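Local coordinates for protein Pre-mRNA-splicing factor SAD1 (Saccharomyces cerevisiae, PDB 4MSX) that promotes assembly of newly made U4 snRNA into the U4/U6 snRNP and is required for pre-mRNA splicing, though its ubiquitin-protease fold is catalytically inactive, at residues G221-R226 / N275-S280; K225-C230 / D247-Y252; T324-E329 / H378-D383; R393-V398 / L470-I475. All coordinates share one frame; numbering follows the deposited sequence. Where two conformers were deposited one is given.

Contact 1 of 4, residues G221-R226 / N275-S280; sequences GEFIKR and NKICSS
F223 and I224 face K276, I277 and S280 where the start of helix 222-234 crosses the end of helix 266-280, a helix-helix packing inside the ubiquitin-specific protease (USP) fold. The short axes pass 10.0 Å apart at 119°. G221 takes the N-cap position ahead of the first turn. F223 follows, with CG swung anti to its own N (chi1 165°), which carries the ring across to K276. There CG of the lysine sits squarely over the ring centre, 3.5 Å from the centroid, a CH-pi contact, and the bend at chi2 of the lysine sends its ammonium on to a salt bridge with E257. The in-plane edge of the ring meets I277, CE2 lying 3.9 Å from CG1. With an alanine here, the K276 methylenes would probably lose the ring they lie on, and a gap would open beside I277 and against F249 and L253 of helix 247-256. Next along, I224 reaches S280 through CG1 and brings CD1 near I277 CG2; L284 of helix 282-292 touches both isoleucines. The S280 hydroxyl turns back within its own helix, OG donating to K276 O at 2.6 Å.

Contact 2 of 4, residues K225-C230 / D247-Y252; sequences KRLSIC and DDFVSY
The guanidinium of R226 lies flat on the ring of Y252, planes 8° apart and centres separated by 4.0 Å. NE rides over the middle of the ring, whereas CZ sits off-centre, so the cation-pi contact is displaced toward CD1 and CG. CD of the same arginine also rests over that face, 3.7 Å from the ring centroid, in a CH-pi contact. At the edge of the guanidinium, near its plane, comes D248: NH1 donates to OD2 over 2.8 Å, and the acceptor is met from above the carboxylate plane, not within it. A water closes the other side of this pair, accepting from R226 NH2 and donating to D248 OD1. The second ring, F249, carries C230 SG over one face, 4.1 Å from its centroid and offset toward the rim, a sulfur-aromatic contact. R226 CB leans on F249 CD1, and L227 CD1 meets F249 CZ at 4.0 Å. With F249 CG anti to the backbone N (chi1 175°), the ring is laid between the two helices, which run nearly antiparallel at 153°. F223, one turn before L227 on helix 222-234, also packs on F249, while L199 of helix 189-203 backs L227.

The contact thus joins two helices of the USP fold through an apolar half around F249 and a charged half around R226. Because D248 and E222 both bridge to it, the arginine's charge is probably well balanced despite R256 close by, and its plane is pinned against Y252.

Contact 3 of 4, residues T324-E329 / H378-D383; sequences TLDLPE and HFNRFD
T324 and L325 pair in parallel with H378 and F379, extending a mixed beta-sheet of the USP fold. L325 anchors the pairing with both of its backbone polar atoms: N donates to H378 O at 2.8 Å, almost straight at 175°, and O accepts from N380 N at 3.1 Å. On one face of the sheet T324 and H378 stand side by side. OG1 of the threonine meets ND1 at the edge of the imidazole, in its plane, 2.8 Å away, in a hydrogen bond that either partner could donate. On the other face L325 CD1 touches F379 CE1 at 3.8 Å. L327 brings CD2 to the edge of the same phenyl ring.

Farther along, the two segments are linked more loosely. N380 is the centre of an inverse gamma turn, and its CG, anti to the backbone N (chi1 -171°), carries ND2 alongside D326, where it makes a weak bond of 3.3 Å to OD1. A water bridges L327 N and N380 O. L327 CD1 then lies over one face of the R381 guanidinium, 3.8 Å from NH1.

What positions this group lies outside the pairing: the R381 nitrogens bond to T396 O, N394 O and T473 O, which fixes the plane that L327 leans on. F379 is similarly enclosed, by V398, by T473 and by I347 and L350 of helix 347-350. H378 is packed edge-to-face with F474 of the adjoining strand, and N380 N, two residues on in the same segment, lies 4.2 Å above the plane of the H378 imidazole, over the ring centre.

Contact 4 of 4, residues R393-V398 / L470-I475; sequences RNQTLV and LKETFI. With ACT (acetate ion), chain C.
R393 and E472 make the polar grip of this contact, while V398 and T473 form its close apolar end. In the buried part, V398 CB lies 3.9 Å from T473 CG2, at the point where strand 397-399 passes strand 472-480. F379 covers both side chains, and the T473 hydroxyl is bonded to N416. L397 approaches L470 more distantly, its CD1 4.4 Å from the backbone O.

The other side is wetter. In the conformer given, R393 being modelled in two, NE donates to E472 OE1 at 2.8 Å and 161°, reaching the syn lone pair, with the guanidinium and carboxylate planes 30° apart. CG of R393 is lodged between its backbone N and carbonyl carbon (chi1 74°), and the chain then runs extended to bring NE to the acid. Two waters donate to that same OE1: one also accepts from R393 NH2, and the other also donates to Q395 OE1. Q395 CD sits over one face of the guanidinium, toward its rim, 3.5 Å above the plane.

N394 closes an Asx turn, its OD1 taking bonds from T396 N and from T396 OG1 (2.6 Å), while ND2 bonds to P328 O and to an acetate probably from the crystallisation liquor. A leucine at N394 would probably cost T396 N and OG1 their shared acceptor and let the turn slacken.

Since OE1 collects two waters and, in this conformer, the arginine, while OE2 is held by H419, the carboxylate is likely to stay ionised, a charged clasp between the loop leading into strand 397-399 and E472 on the 470-475 segment.

Overall arrangement
Following the chain from the N terminus, the first contact segment met lies on helix 222-234, which serves two contacts. Contact 2 closes the shorter loop, back to helix 247-256; contact 1 starts from the same helix and closes farther on, at helix 266-280, so the two nest about a common origin and touch through F223 against F249. The chain then moves on to the beta part of the USP fold. Contact 3 brings 378-383 back to 324-329 and is complete before contact 4 opens, which joins 393-398 to 470-475 near the C terminus. Both reach the same mixed sheet, where strands 374-379 and 472-480 are neighbours, and they meet through R381, centres about 9 Å apart.

Contact 1 of 4, residues G221-R226 / N275-S280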
# COMPACT_ATOMS: atom_id res chain seq x y z
N GLY A 221 1.91 18.99 -3.72
CA GLY A 221 2.16 18.98 -2.27
C GLY A 221 2.95 17.76 -1.76
O GLY A 221 3.02 16.74 -2.45
N GLU A 222 3.52 17.87 -0.56
CA GLU A 222 4.40 16.84 -0.00
C GLU A 222 3.72 15.42 0.23
O GLU A 222 4.32 14.38 -0.05
CB GLU A 222 4.95 17.30 1.31
CG GLU A 222 5.90 16.28 1.91
CD GLU A 222 6.93 16.87 2.86
OE1 GLU A 222 6.85 18.09 3.18
OE2 GLU A 222 7.81 16.09 3.31
N PHE A 223 2.50 15.41 0.75
CA PHE A 223 1.79 14.12 0.96
C PHE A 223 1.71 13.32 -0.37
O PHE A 223 2.09 12.13 -0.44
CB PHE A 223 0.39 14.36 1.48
CG PHE A 223 -0.48 13.14 1.36
CD1 PHE A 223 -0.27 12.05 2.22
CD2 PHE A 223 -1.46 13.06 0.39
CE1 PHE A 223 -1.08 10.87 2.11
CE2 PHE A 223 -2.28 11.90 0.26
CZ PHE A 223 -2.07 10.80 1.13
N ILE A 224 1.22 13.97 -1.44
CA ILE A 224 0.99 13.27 -2.73
C ILE A 224 2.33 12.87 -3.32
O ILE A 224 2.48 11.76 -3.80
CB ILE A 224 0.17 14.08 -3.78
CG1 ILE A 224 -1.31 14.14 -3.42
CG2 ILE A 224 0.19 13.39 -5.16
CD1 ILE A 224 -2.06 12.71 -3.62
N LYS A 225 3.34 13.75 -3.23
CA LYS A 225 4.65 13.35 -3.73
C LYS A 225 5.18 12.12 -2.96
O LYS A 225 5.66 11.16 -3.55
CB LYS A 225 5.67 14.51 -3.60
CG LYS A 225 7.01 14.14 -4.18
CD LYS A 225 7.90 15.37 -4.33
CE LYS A 225 9.27 15.02 -4.93
NZ LYS A 225 9.16 14.24 -6.20
N ARG A 226 5.10 12.13 -1.63
CA ARG A 226 5.66 11.00 -0.90
C ARG A 226 4.88 9.71 -1.23
O ARG A 226 5.46 8.65 -1.36
CB ARG A 226 5.59 11.27 0.61
CG ARG A 226 6.72 12.21 1.11
CD ARG A 226 6.34 12.48 2.56
NE ARG A 226 7.29 13.23 3.36
CZ ARG A 226 8.13 12.69 4.26
NH1 ARG A 226 8.23 11.36 4.44
NH2 ARG A 226 8.88 13.50 4.95
N ASN A 275 -9.55 9.67 1.54
CA ASN A 275 -10.01 11.03 1.72
C ASN A 275 -8.85 12.03 1.61
O ASN A 275 -9.03 13.16 1.11
CB ASN A 275 -10.80 11.21 3.03
CG ASN A 275 -12.17 10.45 3.00
OD1 ASN A 275 -12.83 10.33 1.95
ND2 ASN A 275 -12.57 9.90 4.15
N LYS A 276 -7.67 11.65 2.06
CA LYS A 276 -6.55 12.59 2.04
C LYS A 276 -6.08 12.77 0.57
O LYS A 276 -5.64 13.86 0.15
CB LYS A 276 -5.42 12.09 2.92
CG LYS A 276 -4.18 13.00 2.95
CD LYS A 276 -4.53 14.26 3.72
CE LYS A 276 -3.39 15.22 3.68
NZ LYS A 276 -3.57 16.34 4.63
N ILE A 277 -6.12 11.70 -0.19
CA ILE A 277 -5.73 11.75 -1.62
C ILE A 277 -6.69 12.69 -2.34
O ILE A 277 -6.25 13.60 -3.09
CB ILE A 277 -5.77 10.37 -2.30
CG1 ILE A 277 -4.63 9.52 -1.76
CG2 ILE A 277 -5.65 10.53 -3.88
CD1 ILE A 277 -4.78 8.03 -2.09
N CYS A 278 -7.98 12.53 -2.07
CA CYS A 278 -9.01 13.33 -2.73
C CYS A 278 -8.93 14.83 -2.40
O CYS A 278 -9.24 15.67 -3.25
CB CYS A 278 -10.40 12.82 -2.38
SG CYS A 278 -10.81 11.25 -3.22
N SER A 279 -8.52 15.16 -1.18
CA SER A 279 -8.45 16.55 -0.79
C SER A 279 -7.12 17.15 -1.24
O SER A 279 -6.91 18.38 -1.18
CB SER A 279 -8.62 16.64 0.75
OG SER A 279 -7.42 16.22 1.35
N SER A 280 -6.20 16.30 -1.69
CA SER A 280 -4.87 16.76 -2.07
C SER A 280 -4.59 16.82 -3.60
O SER A 280 -3.67 17.49 -4.02
CB SER A 280 -3.81 15.85 -1.47
OG SER A 280 -3.94 15.85 -0.06

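Contact 2 of 4, residues K225-C230 / D247-Y252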
# COMPACT_ATOMS: atom_id res chain seq x y z
N LYS A 225 3.34 13.75 -3.23
CA LYS A 225 4.65 13.35 -3.73
C LYS A 225 5.18 12.12 -2.96
O LYS A 225 5.66 11.16 -3.55
CB LYS A 225 5.67 14.51 -3.60
CG LYS A 225 7.01 14.14 -4.18
CD LYS A 225 7.90 15.37 -4.33
CE LYS A 225 9.27 15.02 -4.93
NZ LYS A 225 9.16 14.24 -6.20
N ARG A 226 5.10 12.13 -1.63
CA ARG A 226 5.66 11.00 -0.90
C ARG A 226 4.88 9.71 -1.23
O ARG A 226 5.46 8.65 -1.36
CB ARG A 226 5.59 11.27 0.61
CG ARG A 226 6.72 12.21 1.11
CD ARG A 226 6.34 12.48 2.56
NE ARG A 226 7.29 13.23 3.36
CZ ARG A 226 8.13 12.69 4.26
NH1 ARG A 226 8.23 11.36 4.44
NH2 ARG A 226 8.88 13.50 4.95
N LEU A 227 3.57 9.83 -1.37
CA LEU A 227 2.75 8.63 -1.57
C LEU A 227 3.12 8.08 -2.99
O LEU A 227 3.20 6.86 -3.23
CB LEU A 227 1.27 9.01 -1.49
CG LEU A 227 0.30 7.89 -1.93
CD1 LEU A 227 0.54 6.64 -1.10
CD2 LEU A 227 -1.15 8.38 -1.78
N SER A 228 3.31 9.00 -3.93
CA SER A 228 3.59 8.55 -5.31
C SER A 228 4.92 7.80 -5.32
O SER A 228 5.09 6.79 -6.06
CB SER A 228 3.62 9.73 -6.33
OG SER A 228 4.76 10.56 -6.13
N ILE A 229 5.88 8.27 -4.52
CA ILE A 229 7.14 7.56 -4.49
C ILE A 229 6.99 6.15 -3.86
O ILE A 229 7.66 5.22 -4.30
CB ILE A 229 8.27 8.46 -3.84
CG1 ILE A 229 8.60 9.61 -4.83
CG2 ILE A 229 9.48 7.62 -3.48
CD1 ILE A 229 9.33 10.79 -4.23
N CYS A 230 6.18 6.00 -2.80
CA CYS A 230 5.94 4.65 -2.24
C CYS A 230 5.41 3.71 -3.34
O CYS A 230 5.83 2.54 -3.45
CB CYS A 230 4.88 4.71 -1.14
SG CYS A 230 5.55 5.59 0.37
N ASP A 247 8.11 3.14 7.25
CA ASP A 247 8.06 3.73 8.62
C ASP A 247 8.07 5.24 8.53
O ASP A 247 7.23 5.92 9.13
CB ASP A 247 9.25 3.29 9.47
CG ASP A 247 9.25 1.83 9.76
OD1 ASP A 247 8.62 1.02 9.04
OD2 ASP A 247 9.88 1.45 10.76
N ASP A 248 9.01 5.81 7.76
CA ASP A 248 9.07 7.27 7.69
C ASP A 248 7.85 7.89 7.02
O ASP A 248 7.41 8.97 7.43
CB ASP A 248 10.29 7.76 6.86
CG ASP A 248 10.33 9.27 6.75
OD1 ASP A 248 10.44 9.91 7.85
OD2 ASP A 248 10.22 9.82 5.62
N PHE A 249 7.34 7.27 5.95
CA PHE A 249 6.12 7.78 5.31
C PHE A 249 4.96 7.81 6.36
O PHE A 249 4.28 8.84 6.51
CB PHE A 249 5.71 6.91 4.10
CG PHE A 249 4.39 7.31 3.48
CD1 PHE A 249 4.23 8.56 2.95
CD2 PHE A 249 3.29 6.45 3.52
CE1 PHE A 249 3.02 8.97 2.39
CE2 PHE A 249 2.08 6.82 2.97
CZ PHE A 249 1.94 8.08 2.38
N VAL A 250 4.77 6.71 7.09
CA VAL A 250 3.58 6.63 8.00
C VAL A 250 3.81 7.57 9.17
O VAL A 250 2.91 8.23 9.64
CB VAL A 250 3.29 5.18 8.48
CG1 VAL A 250 2.06 5.24 9.43
CG2 VAL A 250 2.99 4.26 7.24
N SER A 251 5.06 7.68 9.59
CA SER A 251 5.37 8.58 10.70
C SER A 251 5.17 10.02 10.23
O SER A 251 4.63 10.85 10.98
CB SER A 251 6.78 8.31 11.26
OG SER A 251 7.09 9.36 12.11
N TYR A 252 5.49 10.33 8.97
CA TYR A 252 5.20 11.64 8.44
C TYR A 252 3.69 11.95 8.47
O TYR A 252 3.24 13.10 8.75
CB TYR A 252 5.75 11.76 6.95
CG TYR A 252 5.12 12.87 6.16
CD1 TYR A 252 5.60 14.17 6.28
CD2 TYR A 252 4.06 12.65 5.30
CE1 TYR A 252 5.02 15.22 5.60
CE2 TYR A 252 3.46 13.71 4.61
CZ TYR A 252 3.95 15.00 4.78
OH TYR A 252 3.40 16.08 4.16
O HOH W 1 9.72 12.54 7.53

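Contact 3 of 4, residues T324-E329 / H378-D383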
# COMPACT_ATOMS: atom_id res chain seq x y z
N THR A 324 -19.68 -1.92 4.07
CA THR A 324 -19.59 -2.78 5.25
C THR A 324 -20.70 -3.80 5.19
O THR A 324 -21.83 -3.45 4.98
CB THR A 324 -19.69 -1.98 6.57
OG1 THR A 324 -18.49 -1.21 6.73
CG2 THR A 324 -19.85 -2.96 7.80
N LEU A 325 -20.32 -5.06 5.33
CA LEU A 325 -21.26 -6.18 5.35
C LEU A 325 -21.32 -6.66 6.82
O LEU A 325 -20.31 -7.03 7.40
CB LEU A 325 -20.75 -7.30 4.45
CG LEU A 325 -20.58 -6.89 2.97
CD1 LEU A 325 -20.08 -8.02 2.07
CD2 LEU A 325 -21.90 -6.28 2.42
N ASP A 326 -22.48 -6.57 7.44
CA ASP A 326 -22.65 -7.02 8.82
C ASP A 326 -22.74 -8.55 8.89
O ASP A 326 -23.39 -9.14 8.09
CB ASP A 326 -23.90 -6.41 9.43
CG ASP A 326 -23.78 -4.89 9.63
OD1 ASP A 326 -22.74 -4.41 10.18
OD2 ASP A 326 -24.72 -4.18 9.21
N LEU A 327 -22.13 -9.16 9.89
CA LEU A 327 -22.11 -10.59 9.99
C LEU A 327 -23.21 -11.04 10.97
O LEU A 327 -23.60 -10.30 11.86
CB LEU A 327 -20.77 -11.06 10.52
CG LEU A 327 -19.61 -10.65 9.54
CD1 LEU A 327 -18.27 -10.90 10.23
CD2 LEU A 327 -19.70 -11.38 8.21
N PRO A 328 -23.66 -12.27 10.82
CA PRO A 328 -24.70 -12.71 11.77
C PRO A 328 -24.18 -12.69 13.22
O PRO A 328 -22.97 -12.89 13.47
CB PRO A 328 -25.06 -14.11 11.27
CG PRO A 328 -23.98 -14.55 10.36
CD PRO A 328 -23.29 -13.30 9.83
N GLU A 329 -25.08 -12.46 14.18
CA GLU A 329 -24.70 -12.39 15.60
C GLU A 329 -23.80 -13.56 16.02
O GLU A 329 -23.99 -14.69 15.60
CB GLU A 329 -25.94 -12.33 16.50
CG GLU A 329 -25.69 -11.49 17.74
CD GLU A 329 -26.88 -11.43 18.68
OE1 GLU A 329 -28.03 -11.58 18.20
OE2 GLU A 329 -26.66 -11.24 19.90
N HIS A 378 -15.96 -4.56 3.47
CA HIS A 378 -15.39 -4.70 4.82
C HIS A 378 -16.32 -5.66 5.59
O HIS A 378 -17.54 -5.45 5.59
CB HIS A 378 -15.41 -3.34 5.49
CG HIS A 378 -15.38 -3.37 7.00
ND1 HIS A 378 -16.32 -2.72 7.77
CD2 HIS A 378 -14.49 -3.92 7.87
CE1 HIS A 378 -16.03 -2.89 9.05
NE2 HIS A 378 -14.90 -3.57 9.14
N PHE A 379 -15.76 -6.66 6.26
CA PHE A 379 -16.58 -7.59 7.08
C PHE A 379 -16.52 -7.10 8.50
O PHE A 379 -15.43 -6.96 9.05
CB PHE A 379 -16.07 -9.00 6.93
CG PHE A 379 -16.16 -9.46 5.49
CD1 PHE A 379 -17.37 -9.96 4.98
CD2 PHE A 379 -15.10 -9.27 4.62
CE1 PHE A 379 -17.47 -10.32 3.61
CE2 PHE A 379 -15.19 -9.61 3.26
CZ PHE A 379 -16.37 -10.14 2.76
N ASN A 380 -17.68 -6.83 9.10
CA ASN A 380 -17.65 -6.06 10.35
C ASN A 380 -17.30 -6.97 11.52
O ASN A 380 -18.19 -7.41 12.25
CB ASN A 380 -19.00 -5.41 10.57
CG ASN A 380 -18.96 -4.42 11.72
OD1 ASN A 380 -17.88 -4.05 12.20
ND2 ASN A 380 -20.13 -3.97 12.18
N ARG A 381 -16.03 -7.25 11.70
CA ARG A 381 -15.56 -8.15 12.77
C ARG A 381 -15.61 -7.55 14.19
O ARG A 381 -15.87 -8.27 15.17
CB ARG A 381 -14.09 -8.49 12.51
CG ARG A 381 -13.85 -9.17 11.13
CD ARG A 381 -14.32 -10.64 11.14
NE ARG A 381 -14.18 -11.28 9.81
CZ ARG A 381 -14.61 -12.52 9.55
NH1 ARG A 381 -15.24 -13.25 10.51
NH2 ARG A 381 -14.43 -13.02 8.35
N PHE A 382 -15.31 -6.26 14.29
CA PHE A 382 -15.04 -5.64 15.60
C PHE A 382 -16.13 -4.81 16.18
O PHE A 382 -16.58 -3.84 15.58
CB PHE A 382 -13.85 -4.68 15.48
CG PHE A 382 -12.58 -5.37 15.13
CD1 PHE A 382 -12.15 -6.46 15.85
CD2 PHE A 382 -11.82 -4.93 14.04
CE1 PHE A 382 -10.99 -7.13 15.53
CE2 PHE A 382 -10.64 -5.58 13.71
CZ PHE A 382 -10.23 -6.70 14.44
N ASP A 383 -16.46 -5.10 17.42
CA ASP A 383 -17.33 -4.21 18.17
C ASP A 383 -16.38 -3.39 19.08
O ASP A 383 -16.04 -3.83 20.19
CB ASP A 383 -18.42 -5.02 18.90
CG ASP A 383 -19.24 -4.19 19.88
OD1 ASP A 383 -19.21 -2.93 19.82
OD2 ASP A 383 -19.94 -4.81 20.70
O HOH W 2 -21.12 -7.64 12.17

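Contact 4 of 4, residues R393-V398 / L470-I475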
# COMPACT_ATOMS: atom_id res chain seq x y z
N ARG A 393 -14.23 -10.53 18.98
CA ARG A 393 -14.62 -10.21 17.59
C ARG A 393 -15.50 -11.30 16.98
O ARG A 393 -15.53 -12.46 17.43
CB ARG A 393 -13.37 -10.04 16.70
CG ARG A 393 -12.70 -11.37 16.38
CD ARG A 393 -11.27 -11.16 15.77
NE ARG A 393 -10.62 -12.44 15.49
CZ ARG A 393 -10.04 -13.19 16.42
NH1 ARG A 393 -9.99 -12.79 17.71
NH2 ARG A 393 -9.48 -14.33 16.07
N ASN A 394 -16.23 -10.93 15.92
CA ASN A 394 -17.14 -11.86 15.27
C ASN A 394 -16.34 -12.80 14.36
O ASN A 394 -15.83 -12.38 13.29
CB ASN A 394 -18.20 -11.07 14.48
CG ASN A 394 -19.29 -11.96 13.90
OD1 ASN A 394 -19.00 -13.04 13.41
ND2 ASN A 394 -20.53 -11.51 13.99
N GLN A 395 -16.22 -14.07 14.76
CA GLN A 395 -15.39 -15.00 13.98
C GLN A 395 -16.17 -15.92 13.03
O GLN A 395 -15.69 -16.99 12.67
CB GLN A 395 -14.50 -15.83 14.90
CG GLN A 395 -13.62 -14.96 15.78
CD GLN A 395 -12.60 -15.80 16.55
OE1 GLN A 395 -11.89 -16.60 15.94
NE2 GLN A 395 -12.60 -15.68 17.89
N THR A 396 -17.34 -15.46 12.59
CA THR A 396 -18.15 -16.21 11.62
C THR A 396 -17.29 -16.50 10.40
O THR A 396 -16.58 -15.61 9.88
CB THR A 396 -19.42 -15.43 11.20
OG1 THR A 396 -20.20 -15.12 12.36
CG2 THR A 396 -20.26 -16.21 10.23
N LEU A 397 -17.33 -17.74 9.93
CA LEU A 397 -16.58 -18.13 8.76
C LEU A 397 -17.26 -17.66 7.49
O LEU A 397 -18.33 -18.16 7.11
CB LEU A 397 -16.34 -19.63 8.74
CG LEU A 397 -15.56 -20.13 7.51
CD1 LEU A 397 -14.21 -19.46 7.47
CD2 LEU A 397 -15.41 -21.66 7.65
N VAL A 398 -16.64 -16.69 6.82
CA VAL A 398 -17.20 -16.15 5.59
C VAL A 398 -16.67 -16.91 4.37
O VAL A 398 -15.45 -16.92 4.06
CB VAL A 398 -16.88 -14.59 5.40
CG1 VAL A 398 -17.45 -14.11 4.07
CG2 VAL A 398 -17.45 -13.78 6.53
N LEU A 470 -10.44 -19.74 4.19
CA LEU A 470 -10.27 -20.33 5.54
C LEU A 470 -9.69 -19.37 6.58
O LEU A 470 -9.86 -19.59 7.77
CB LEU A 470 -9.36 -21.55 5.47
CG LEU A 470 -10.05 -22.69 4.71
CD1 LEU A 470 -9.06 -23.80 4.57
CD2 LEU A 470 -11.31 -23.13 5.52
N LYS A 471 -9.00 -18.31 6.15
CA LYS A 471 -8.50 -17.31 7.12
C LYS A 471 -9.54 -16.22 7.31
O LYS A 471 -10.47 -16.07 6.47
CB LYS A 471 -7.19 -16.69 6.56
CG LYS A 471 -6.08 -17.73 6.48
CD LYS A 471 -4.69 -17.09 6.39
CE LYS A 471 -3.58 -18.15 6.43
NZ LYS A 471 -2.20 -17.61 6.09
N GLU A 472 -9.36 -15.42 8.35
CA GLU A 472 -10.40 -14.45 8.68
C GLU A 472 -10.33 -13.19 7.79
O GLU A 472 -9.57 -12.25 8.10
CB GLU A 472 -10.23 -14.05 10.12
CG GLU A 472 -11.40 -13.27 10.68
CD GLU A 472 -11.17 -12.80 12.12
OE1 GLU A 472 -11.07 -13.66 13.02
OE2 GLU A 472 -11.10 -11.56 12.37
N THR A 473 -11.16 -13.15 6.75
CA THR A 473 -11.20 -12.03 5.82
C THR A 473 -11.76 -10.77 6.52
O THR A 473 -12.73 -10.83 7.31
CB THR A 473 -12.01 -12.35 4.52
OG1 THR A 473 -11.91 -11.23 3.65
CG2 THR A 473 -13.52 -12.63 4.84
N PHE A 474 -11.10 -9.64 6.27
CA PHE A 474 -11.54 -8.37 6.87
C PHE A 474 -11.92 -7.36 5.77
O PHE A 474 -12.94 -6.69 5.87
CB PHE A 474 -10.38 -7.79 7.71
CG PHE A 474 -10.71 -6.49 8.40
CD1 PHE A 474 -11.66 -6.44 9.41
CD2 PHE A 474 -10.01 -5.32 8.07
CE1 PHE A 474 -11.96 -5.24 10.05
CE2 PHE A 474 -10.30 -4.11 8.72
CZ PHE A 474 -11.25 -4.06 9.71
N ILE A 475 -11.05 -7.20 4.75
CA ILE A 475 -11.34 -6.35 3.62
C ILE A 475 -11.05 -7.10 2.32
O ILE A 475 -10.07 -7.82 2.23
CB ILE A 475 -10.39 -5.08 3.62
CG1 ILE A 475 -10.97 -4.00 4.52
CG2 ILE A 475 -10.21 -4.52 2.19
CD1 ILE A 475 -9.91 -2.93 4.83
C ACT C . -19.75 -7.96 15.82
O ACT C . -19.59 -6.78 15.36
OXT ACT C . -20.67 -8.72 15.30
CH3 ACT C . -18.84 -8.40 16.94
O HOH W 3 -8.19 -14.32 13.17
O HOH W 4 -11.50 -16.24 13.09